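Local coordinates for protein cytochrome c, class II (Shewanella frigidimarina, PDB 4ULV) that carries a covalently attached heme c, binds diatomic gases as a cytochrome c', and probably takes part in electron transfer, at residues E10-A15 and E57-G62; V40-A45 and A98-D103; N47-S52 and D90-L95. All blocks are in the same frame, centred on the assembly; numbering follows the deposited sequence.

Contact 1 (E10-A15 and E57-G62); sequences EYRQAA and EGFIAG. With HEC (heme c), chain C; SO4 (sulfate ion), chain G.
Arg12 lies flat against Phe59, and this cation-pi stack carries much of the contact. The guanidinium and ring planes are only 5° apart, with their centres 4.4 Å from each other. The cation sits off-centre, toward the ring rim; the middle of the face is taken by Arg12 CD, 3.7 Å above the centroid in a CH-pi contact. CG of Arg12 stands between the backbone N and the carbonyl carbon (chi1 72°), and a further bend at chi2 lays the chain across the ring.

The hydrogen bonds leave from the edge of the same guanidinium. NH1 of Arg12 gives a 2.8 Å bond to Gly58 O, which lies in the guanidinium plane although the nitrogen sits above the carbonyl plane. NE of Arg12 points almost straight (167°) at heme propionate oxygen O2D, 2.8 Å away, with a weak second bond from NH2. Gln13 NE2 takes the other propionate oxygen, O1D, at 3.0 Å. Arg12 NH1 also bonds to Ser63 OG and NH2 to Thr68 OG1, both outside the two segments. Gly58 fits because a CB there would run into Arg12 CB.

A water forms the third link, 2.7 Å from Tyr11 OH and 2.7 Å from Glu57 OE1. Both side chains also reach the second subunit: Tyr11 OH bonds to its Asn22, while Glu57 pairs with its Tyr21 and Arg44.

With a leucine in place of Arg12, propionate oxygen O2D would probably lose its charged partner and Gly58 O its donor. The arginine's positive charge is likely to stabilise the ionised propionate, and its simultaneous grip on Phe59 and Gly58 ties the 57-62 loop to heme c.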
loop_
_atom_site.group_PDB
_atom_site.type_symbol
_atom_site.label_atom_id
_atom_site.label_comp_id
_atom_site.label_asym_id
_atom_site.label_seq_id
_atom_site.Cartn_x
_atom_site.Cartn_y
_atom_site.Cartn_z
ATOM N N GLU A 10 12.033 -5.530 -3.828
ATOM C CA GLU A 10 11.792 -4.343 -3.058
ATOM C C GLU A 10 10.286 -3.997 -3.010
ATOM O O GLU A 10 9.815 -3.534 -1.986
ATOM C CB GLU A 10 12.613 -3.174 -3.638
ATOM C CG GLU A 10 14.080 -3.392 -3.289
ATOM C CD GLU A 10 15.078 -2.564 -4.090
ATOM O OE1 GLU A 10 14.661 -1.549 -4.655
ATOM O OE2 GLU A 10 16.308 -2.914 -4.125
ATOM N N TYR A 11 9.603 -4.221 -4.119
ATOM C CA TYR A 11 8.156 -3.962 -4.196
ATOM C C TYR A 11 7.412 -4.839 -3.166
ATOM O O TYR A 11 6.595 -4.307 -2.356
ATOM C CB TYR A 11 7.705 -4.226 -5.607
ATOM C CG TYR A 11 6.239 -3.935 -5.899
ATOM C CD1 TYR A 11 5.830 -2.676 -6.287
ATOM C CD2 TYR A 11 5.287 -4.939 -5.797
ATOM C CE1 TYR A 11 4.504 -2.421 -6.586
ATOM C CE2 TYR A 11 3.954 -4.684 -6.050
ATOM C CZ TYR A 11 3.576 -3.415 -6.440
ATOM O OH TYR A 11 2.264 -3.071 -6.741
ATOM N N ARG A 12 7.647 -6.147 -3.200
ATOM C CA ARG A 12 6.870 -7.002 -2.252
ATOM C C ARG A 12 7.241 -6.709 -0.795
ATOM O O ARG A 12 6.399 -6.715 0.079
ATOM C CB ARG A 12 6.991 -8.485 -2.607
ATOM C CG ARG A 12 8.344 -9.124 -2.315
ATOM C CD ARG A 12 8.637 -10.175 -3.336
ATOM N NE ARG A 12 9.837 -10.963 -2.984
ATOM C CZ ARG A 12 10.453 -11.769 -3.843
ATOM N NH1 ARG A 12 10.089 -11.834 -5.115
ATOM N NH2 ARG A 12 11.467 -12.542 -3.443
ATOM N N GLN A 13 8.539 -6.491 -0.521
ATOM C CA GLN A 13 8.984 -6.120 0.846
ATOM C C GLN A 13 8.355 -4.816 1.384
ATOM O O GLN A 13 7.900 -4.732 2.530
ATOM C CB GLN A 13 10.506 -6.036 0.953
ATOM C CG GLN A 13 11.179 -7.386 0.736
ATOM C CD GLN A 13 12.702 -7.288 0.690
ATOM O OE1 GLN A 13 13.260 -6.228 0.377
ATOM N NE2 GLN A 13 13.361 -8.412 0.978
ATOM N N ALA A 14 8.269 -3.821 0.501
ATOM C CA ALA A 14 7.670 -2.534 0.844
ATOM C C ALA A 14 6.190 -2.754 1.232
ATOM O O ALA A 14 5.743 -2.239 2.244
ATOM C CB ALA A 14 7.728 -1.558 -0.311
ATOM N N ALA A 15 5.528 -3.589 0.436
ATOM C CA ALA A 15 4.085 -3.856 0.735
ATOM C C ALA A 15 3.877 -4.570 2.058
ATOM O O ALA A 15 3.031 -4.196 2.870
ATOM C CB ALA A 15 3.492 -4.665 -0.457
ATOM N N GLU A 57 2.349 -9.727 -6.864
ATOM C CA GLU A 57 2.937 -9.331 -8.149
ATOM C C GLU A 57 4.474 -9.396 -8.125
ATOM O O GLU A 57 5.085 -9.658 -9.178
ATOM C CB GLU A 57 2.475 -7.939 -8.496
ATOM C CG GLU A 57 2.928 -7.497 -9.908
ATOM C CD GLU A 57 2.423 -6.166 -10.369
ATOM O OE1 GLU A 57 1.615 -5.531 -9.618
ATOM O OE2 GLU A 57 2.757 -5.801 -11.533
ATOM N N GLY A 58 5.067 -9.151 -6.969
ATOM C CA GLY A 58 6.521 -9.202 -6.889
ATOM C C GLY A 58 7.157 -10.581 -6.925
ATOM O O GLY A 58 8.393 -10.656 -7.021
ATOM N N PHE A 59 6.398 -11.665 -6.790
ATOM C CA PHE A 59 6.986 -13.008 -6.710
ATOM C C PHE A 59 7.285 -13.649 -8.062
ATOM O O PHE A 59 6.752 -14.721 -8.428
ATOM C CB PHE A 59 6.148 -13.892 -5.816
ATOM C CG PHE A 59 6.267 -13.531 -4.358
ATOM C CD1 PHE A 59 7.306 -14.031 -3.573
ATOM C CD2 PHE A 59 5.366 -12.605 -3.773
ATOM C CE1 PHE A 59 7.407 -13.635 -2.267
ATOM C CE2 PHE A 59 5.508 -12.240 -2.450
ATOM C CZ PHE A 59 6.542 -12.772 -1.693
ATOM N N ILE A 60 8.153 -12.954 -8.802
ATOM C CA ILE A 60 8.520 -13.355 -10.148
ATOM C C ILE A 60 9.513 -14.510 -10.120
ATOM O O ILE A 60 10.346 -14.643 -9.157
ATOM C CB ILE A 60 9.004 -12.133 -10.984
ATOM C CG1 ILE A 60 10.365 -11.628 -10.442
ATOM C CG2 ILE A 60 7.943 -11.037 -10.918
ATOM C CD1 ILE A 60 10.926 -10.542 -11.349
ATOM N N ALA A 61 9.486 -15.323 -11.170
ATOM C CA ALA A 61 10.450 -16.407 -11.289
ATOM C C ALA A 61 11.895 -15.926 -11.154
ATOM O O ALA A 61 12.269 -14.883 -11.704
ATOM C CB ALA A 61 10.271 -17.164 -12.602
ATOM N N GLY A 62 12.704 -16.705 -10.419
ATOM C CA GLY A 62 14.134 -16.396 -10.226
ATOM C C GLY A 62 14.435 -15.448 -9.078
ATOM O O GLY A 62 15.617 -15.256 -8.727
HETATM FE FE HEC C . 4.609 -11.807 5.026
HETATM C CHA HEC C . 7.812 -10.808 4.301
HETATM C CHB HEC C . 4.416 -9.399 7.375
HETATM C CHC HEC C . 1.268 -12.359 5.281
HETATM C CHD HEC C . 4.801 -14.149 2.575
HETATM N NA HEC C . 5.921 -10.321 5.686
HETATM C C1A HEC C . 7.191 -10.069 5.312
HETATM C C2A HEC C . 7.753 -9.018 6.050
HETATM C C3A HEC C . 6.788 -8.620 6.921
HETATM C C4A HEC C . 5.646 -9.446 6.671
HETATM C CMA HEC C . 6.896 -7.552 7.956
HETATM C CAA HEC C . 9.175 -8.468 5.889
HETATM C CBA HEC C . 9.190 -7.356 4.821
HETATM C CGA HEC C . 10.558 -6.698 4.673
HETATM O O1A HEC C . 11.443 -7.314 4.085
HETATM O O2A HEC C . 10.702 -5.548 5.119
HETATM N NB HEC C . 3.048 -10.943 6.069
HETATM C C1B HEC C . 3.160 -10.046 7.089
HETATM C C2B HEC C . 1.987 -9.889 7.841
HETATM C C3B HEC C . 1.127 -10.737 7.207
HETATM C C4B HEC C . 1.760 -11.380 6.148
HETATM C CMB HEC C . 1.794 -9.081 9.059
HETATM C CAB HEC C . -0.324 -11.042 7.538
HETATM C CBB HEC C . -1.149 -9.844 7.991
HETATM N NC HEC C . 3.201 -13.014 4.037
HETATM C C1C HEC C . 1.853 -13.172 4.338
HETATM C C2C HEC C . 1.286 -14.183 3.539
HETATM C C3C HEC C . 2.300 -14.698 2.734
HETATM C C4C HEC C . 3.466 -13.929 3.104
HETATM C CMC HEC C . -0.186 -14.599 3.629
HETATM C CAC HEC C . 2.280 -15.818 1.741
HETATM C CBC HEC C . 1.008 -16.165 1.028
HETATM N ND HEC C . 6.055 -12.366 3.631
HETATM C C1D HEC C . 6.006 -13.407 2.812
HETATM C C2D HEC C . 7.259 -13.680 2.187
HETATM C C3D HEC C . 8.075 -12.668 2.606
HETATM C C4D HEC C . 7.332 -11.907 3.544
HETATM C CMD HEC C . 7.579 -14.743 1.219
HETATM C CAD HEC C . 9.478 -12.412 2.153
HETATM C CBD HEC C . 9.579 -11.294 1.111
HETATM C CGD HEC C . 11.022 -11.022 0.644
HETATM O O1D HEC C . 11.921 -10.998 1.559
HETATM O O2D HEC C . 11.182 -10.925 -0.581
HETATM S S SO4 G . 7.411 -14.125 -14.295
HETATM O O1 SO4 G . 8.769 -13.734 -14.646
HETATM O O2 SO4 G . 6.710 -14.695 -15.465
HETATM O O3 SO4 G . 6.695 -12.926 -13.854
HETATM O O4 SO4 G . 7.531 -15.098 -13.215
HETATM O O HOH W 1 0.712 -5.238 -7.126
#

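Contact 2 (V40-A45 and A98-D103); sequences VFSTRA and AAKSSD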
loop_
_atom_site.group_PDB
_atom_site.type_symbol
_atom_site.label_atom_id
_atom_site.label_comp_id
_atom_site.label_asym_id
_atom_site.label_seq_id
_atom_site.Cartn_x
_atom_site.Cartn_y
_atom_site.Cartn_z
ATOM N N VAL A 40 -10.254 4.219 13.670
ATOM C CA VAL A 40 -8.885 3.967 13.222
ATOM C C VAL A 40 -8.702 2.498 12.943
ATOM O O VAL A 40 -8.123 2.084 11.932
ATOM C CB VAL A 40 -7.860 4.498 14.212
ATOM C CG1 VAL A 40 -6.456 4.074 13.822
ATOM C CG2 VAL A 40 -7.966 6.013 14.283
ATOM N N PHE A 41 -9.185 1.653 13.904
ATOM C CA PHE A 41 -9.039 0.209 13.707
ATOM C C PHE A 41 -9.652 -0.211 12.350
ATOM O O PHE A 41 -9.107 -1.064 11.636
ATOM C CB PHE A 41 -9.691 -0.553 14.888
ATOM C CG PHE A 41 -9.524 -2.036 14.856
ATOM C CD1 PHE A 41 -10.391 -2.839 14.146
ATOM C CD2 PHE A 41 -8.487 -2.661 15.586
ATOM C CE1 PHE A 41 -10.218 -4.192 14.069
ATOM C CE2 PHE A 41 -8.337 -4.039 15.568
ATOM C CZ PHE A 41 -9.215 -4.802 14.852
ATOM N N SER A 42 -10.866 0.308 12.087
ATOM C CA SER A 42 -11.568 -0.026 10.847
ATOM C C SER A 42 -10.784 0.414 9.599
ATOM O O SER A 42 -10.656 -0.318 8.679
ATOM C CB SER A 42 -12.950 0.628 10.840
ATOM O OG SER A 42 -13.559 0.430 9.575
ATOM N N THR A 43 -10.299 1.636 9.639
ATOM C CA THR A 43 -9.593 2.134 8.435
ATOM C C THR A 43 -8.228 1.395 8.248
ATOM O O THR A 43 -7.839 1.143 7.086
ATOM C CB THR A 43 -9.516 3.645 8.427
ATOM O OG1 THR A 43 -9.537 4.092 7.055
ATOM C CG2 THR A 43 -8.329 4.128 9.172
ATOM N N ARG A 44 -7.630 0.957 9.353
ATOM C CA ARG A 44 -6.469 0.100 9.257
ATOM C C ARG A 44 -6.806 -1.235 8.665
ATOM O O ARG A 44 -6.041 -1.795 7.870
ATOM C CB ARG A 44 -5.713 -0.014 10.575
ATOM C CG ARG A 44 -5.090 1.349 10.952
ATOM C CD ARG A 44 -3.814 1.171 11.623
ATOM N NE ARG A 44 -3.397 2.342 12.292
ATOM C CZ ARG A 44 -2.720 3.325 11.711
ATOM N NH1 ARG A 44 -2.471 3.270 10.422
ATOM N NH2 ARG A 44 -2.334 4.334 12.464
ATOM N N ALA A 45 -7.974 -1.779 9.057
ATOM C CA ALA A 45 -8.378 -3.018 8.450
ATOM C C ALA A 45 -8.614 -2.853 6.950
ATOM O O ALA A 45 -8.258 -3.735 6.141
ATOM C CB ALA A 45 -9.673 -3.530 9.147
ATOM N N ALA A 98 -15.574 -7.251 9.559
ATOM C CA ALA A 98 -15.838 -7.389 10.979
ATOM C C ALA A 98 -15.608 -6.084 11.730
ATOM O O ALA A 98 -16.310 -5.721 12.667
ATOM C CB ALA A 98 -14.918 -8.480 11.566
ATOM N N ALA A 99 -14.603 -5.318 11.254
ATOM C CA ALA A 99 -14.296 -4.047 11.863
ATOM C C ALA A 99 -15.345 -2.943 11.695
ATOM O O ALA A 99 -15.299 -1.928 12.370
ATOM C CB ALA A 99 -12.944 -3.534 11.335
ATOM N N LYS A 100 -16.315 -3.182 10.820
ATOM C CA LYS A 100 -17.429 -2.264 10.689
ATOM C C LYS A 100 -18.536 -2.478 11.736
ATOM O O LYS A 100 -19.484 -1.734 11.727
ATOM C CB LYS A 100 -18.042 -2.333 9.272
ATOM C CG LYS A 100 -17.063 -2.145 8.142
ATOM C CD LYS A 100 -16.277 -0.890 8.333
ATOM C CE LYS A 100 -15.258 -0.652 7.189
ATOM N NZ LYS A 100 -13.952 -1.389 7.517
ATOM N N SER A 101 -18.386 -3.437 12.623
ATOM C CA SER A 101 -19.347 -3.774 13.675
ATOM C C SER A 101 -18.643 -3.484 15.008
ATOM O O SER A 101 -17.387 -3.311 15.080
ATOM C CB SER A 101 -19.657 -5.256 13.618
ATOM O OG SER A 101 -18.604 -5.953 14.279
ATOM N N SER A 102 -19.409 -3.510 16.077
ATOM C CA SER A 102 -18.857 -3.437 17.417
ATOM C C SER A 102 -18.798 -4.799 18.104
ATOM O O SER A 102 -18.698 -4.830 19.333
ATOM C CB SER A 102 -19.693 -2.455 18.220
ATOM O OG SER A 102 -21.015 -2.909 18.356
ATOM N N ASP A 103 -18.956 -5.897 17.361
ATOM C CA ASP A 103 -18.896 -7.253 17.912
ATOM C C ASP A 103 -17.430 -7.613 18.188
ATOM O O ASP A 103 -16.713 -7.990 17.264
ATOM C CB ASP A 103 -19.622 -8.231 16.954
ATOM C CG ASP A 103 -19.575 -9.658 17.379
ATOM O OD1 ASP A 103 -18.890 -10.027 18.367
ATOM O OD2 ASP A 103 -20.273 -10.439 16.680
#
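Lys100 reaches from the loop over to Ser42 on helix 38-51. Its CB sets out to one side of the helix. The chain turns at chi2 (-53°), which brings the outer methylenes back over the serine: CD passes 3.3 Å from Ser42 OG, and CE comes to 3.1 Å from the same oxygen. A second bend, at chi4, turns the ammonium inward, so that NZ donates to Ser42 OG at 2.8 Å. NZ has two more partners, a salt bridge to Asp46 and a hydrogen bond to the backbone oxygen of Ala96.

Beneath this hydrogen bond lies the methyl of Ala99. Its CB is 3.8 Å from Ser42 CA, meets Ala45 CB at 3.9 Å, and touches the edge of the Phe41 ring, in the ring plane, with CD1 3.9 Å away. Met26 and Leu30 of helix 5-30 and Ile107 of helix 104-125 also pack on Phe41.

The loop is shaped locally. Ala98 to Ser101 make a type I turn, and in the conformer given here Ser101 OG both donates to Ala98 O and accepts from Asp103 N in an ST turn. Away from the heme site, a small apolar cluster round Ala99 joins helix 38-51 to the 98-103 connection, while one lysine, its charge probably balanced by Asp46, closes the contact on its outer side.

Contact 3 (N47-S52 and D90-L95); sequences NVAALS and DNAAAL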
loop_
_atom_site.group_PDB
_atom_site.type_symbol
_atom_site.label_atom_id
_atom_site.label_comp_id
_atom_site.label_asym_id
_atom_site.label_seq_id
_atom_site.Cartn_x
_atom_site.Cartn_y
_atom_site.Cartn_z
ATOM N N ASN A 47 -7.025 -0.673 5.115
ATOM C CA ASN A 47 -5.641 -0.590 4.577
ATOM C C ASN A 47 -5.075 -1.990 4.362
ATOM O O ASN A 47 -4.508 -2.326 3.318
ATOM C CB ASN A 47 -4.737 0.150 5.484
ATOM C CG ASN A 47 -5.001 1.648 5.541
ATOM O OD1 ASN A 47 -5.689 2.191 4.636
ATOM N ND2 ASN A 47 -4.440 2.357 6.487
ATOM N N VAL A 48 -5.201 -2.843 5.390
ATOM C CA VAL A 48 -4.699 -4.204 5.241
ATOM C C VAL A 48 -5.362 -4.992 4.101
ATOM O O VAL A 48 -4.764 -5.718 3.328
ATOM C CB VAL A 48 -4.749 -5.005 6.616
ATOM C CG1 VAL A 48 -4.355 -6.460 6.422
ATOM C CG2 VAL A 48 -3.825 -4.322 7.629
ATOM N N ALA A 49 -6.693 -4.878 4.007
ATOM C CA ALA A 49 -7.375 -5.588 2.962
ATOM C C ALA A 49 -6.917 -5.106 1.532
ATOM O O ALA A 49 -6.730 -5.928 0.668
ATOM C CB ALA A 49 -8.902 -5.399 3.076
ATOM N N ALA A 50 -6.682 -3.806 1.380
ATOM C CA ALA A 50 -6.190 -3.276 0.088
ATOM C C ALA A 50 -4.759 -3.672 -0.160
ATOM O O ALA A 50 -4.369 -4.118 -1.230
ATOM C CB ALA A 50 -6.318 -1.763 0.073
ATOM N N LEU A 51 -3.941 -3.554 0.881
ATOM C CA LEU A 51 -2.507 -3.887 0.798
ATOM C C LEU A 51 -2.248 -5.328 0.517
ATOM O O LEU A 51 -1.273 -5.730 -0.099
ATOM C CB LEU A 51 -1.731 -3.432 2.025
ATOM C CG LEU A 51 -1.526 -1.923 2.221
ATOM C CD1 LEU A 51 -1.200 -1.572 3.680
ATOM C CD2 LEU A 51 -0.459 -1.326 1.262
ATOM N N SER A 52 -3.150 -6.199 1.033
ATOM C CA SER A 52 -2.990 -7.601 0.854
ATOM C C SER A 52 -2.952 -8.058 -0.583
ATOM O O SER A 52 -2.418 -9.115 -0.913
ATOM C CB SER A 52 -4.095 -8.377 1.609
ATOM O OG SER A 52 -5.329 -8.289 0.927
ATOM N N ASP A 90 -8.692 -12.776 1.089
ATOM C CA ASP A 90 -10.069 -13.020 1.561
ATOM C C ASP A 90 -10.220 -12.734 3.079
ATOM O O ASP A 90 -11.182 -12.092 3.513
ATOM C CB ASP A 90 -10.460 -14.465 1.300
ATOM C CG ASP A 90 -10.695 -14.780 -0.156
ATOM O OD1 ASP A 90 -10.939 -13.852 -1.005
ATOM O OD2 ASP A 90 -10.707 -16.021 -0.481
ATOM N N ASN A 91 -9.304 -13.288 3.909
ATOM C CA ASN A 91 -9.414 -13.039 5.309
ATOM C C ASN A 91 -9.174 -11.605 5.731
ATOM O O ASN A 91 -9.775 -11.102 6.654
ATOM C CB ASN A 91 -8.618 -14.069 6.082
ATOM C CG ASN A 91 -7.130 -13.782 6.156
ATOM O OD1 ASN A 91 -6.724 -12.662 6.440
ATOM N ND2 ASN A 91 -6.311 -14.831 5.974
ATOM N N ALA A 92 -8.327 -10.879 4.982
ATOM C CA ALA A 92 -8.150 -9.457 5.253
ATOM C C ALA A 92 -9.445 -8.680 4.946
ATOM O O ALA A 92 -9.811 -7.778 5.696
ATOM C CB ALA A 92 -6.979 -8.906 4.434
ATOM N N ALA A 93 -10.093 -9.065 3.849
ATOM C CA ALA A 93 -11.396 -8.452 3.509
ATOM C C ALA A 93 -12.397 -8.744 4.656
ATOM O O ALA A 93 -13.198 -7.881 5.091
ATOM C CB ALA A 93 -11.933 -8.969 2.189
ATOM N N ALA A 94 -12.379 -9.989 5.135
ATOM C CA ALA A 94 -13.296 -10.398 6.214
ATOM C C ALA A 94 -13.046 -9.637 7.523
ATOM O O ALA A 94 -13.974 -9.269 8.250
ATOM C CB ALA A 94 -13.253 -11.884 6.450
ATOM N N LEU A 95 -11.775 -9.363 7.803
ATOM C CA LEU A 95 -11.469 -8.544 8.959
ATOM C C LEU A 95 -11.963 -7.115 8.824
ATOM O O LEU A 95 -12.461 -6.495 9.773
ATOM C CB LEU A 95 -9.933 -8.555 9.192
ATOM C CG LEU A 95 -9.325 -7.665 10.270
ATOM C CD1 LEU A 95 -9.938 -7.953 11.639
ATOM C CD2 LEU A 95 -7.803 -7.853 10.331
#
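Ala92 drives its methyl straight at the backbone of Ala49, and the rest of the contact is arranged around that approach. CB of Ala92 stops 3.7 Å from Ala49 CA. The return approach is offset along the helices: CB of Ala49 points back toward the other helix but passes beside its counterpart, and lies 3.7 Å from Ala92 O. The two methyls therefore slide past one another, 4.2 Å apart from CB to CB, each resting on the other helix's main chain.

Val48 and Ser52 complete the seat of the Ala92 methyl. In Val48 the CG1 branch does the touching; set anti to the backbone N (chi1 174°), it comes within 4.1 Å of Ala92 CB. Ser52 approaches with its hydroxyl, OG standing 3.9 Å from the same methyl. That hydroxyl is not left to face carbon alone: OG turns back to its own segment and donates to Ala49 O at 2.8 Å, coming from above the carbonyl plane. The bond fixes the rotation of the Ser52 side chain.

With Ala49 and Ala92 meeting at the centre, the axes of the short segments come within 8.0 Å, antiparallel at 160°. Away from the interface, Ala50 and Leu51 pack on the same residues of the second subunit, so helix 38-51 also serves the dimer. Leu95 faces inward, meeting Met26 of helix 5-30 and Ala110 and Thr114 of helix 104-125. The side chain of Val48 also approaches the heme, nearest atoms about 5 Å apart. Close alanine packing here joins two neighbouring antiparallel helices of the four-helix bundle characteristic of cytochromes c', formed by helices 5-30, 38-51, 78-98 and 104-125.

How the contacts relate
From the N terminus, helix 5-30 supplies 10-15, the first half of contact 1. Helix 38-51 then opens contact 2 at 40-45 and contact 3 at 47-52. The loop at 57-62 closes contact 1, so contact 1 crosses the other two. Helix 78-98 closes contact 3 at 90-95, and the turn at 98-103 closes contact 2, leaving contact 3 nested within it. These two lie about 11 Å apart between centres and touch through Ala45 and Leu95. Contact 1 sits about 28 Å from contact 2, centre to centre, across the chain's middle; it ties helix 5-30 and the heme's propionate end to the 57-62 loop, while the others join helix 38-51 to helix 78-98 and its exit.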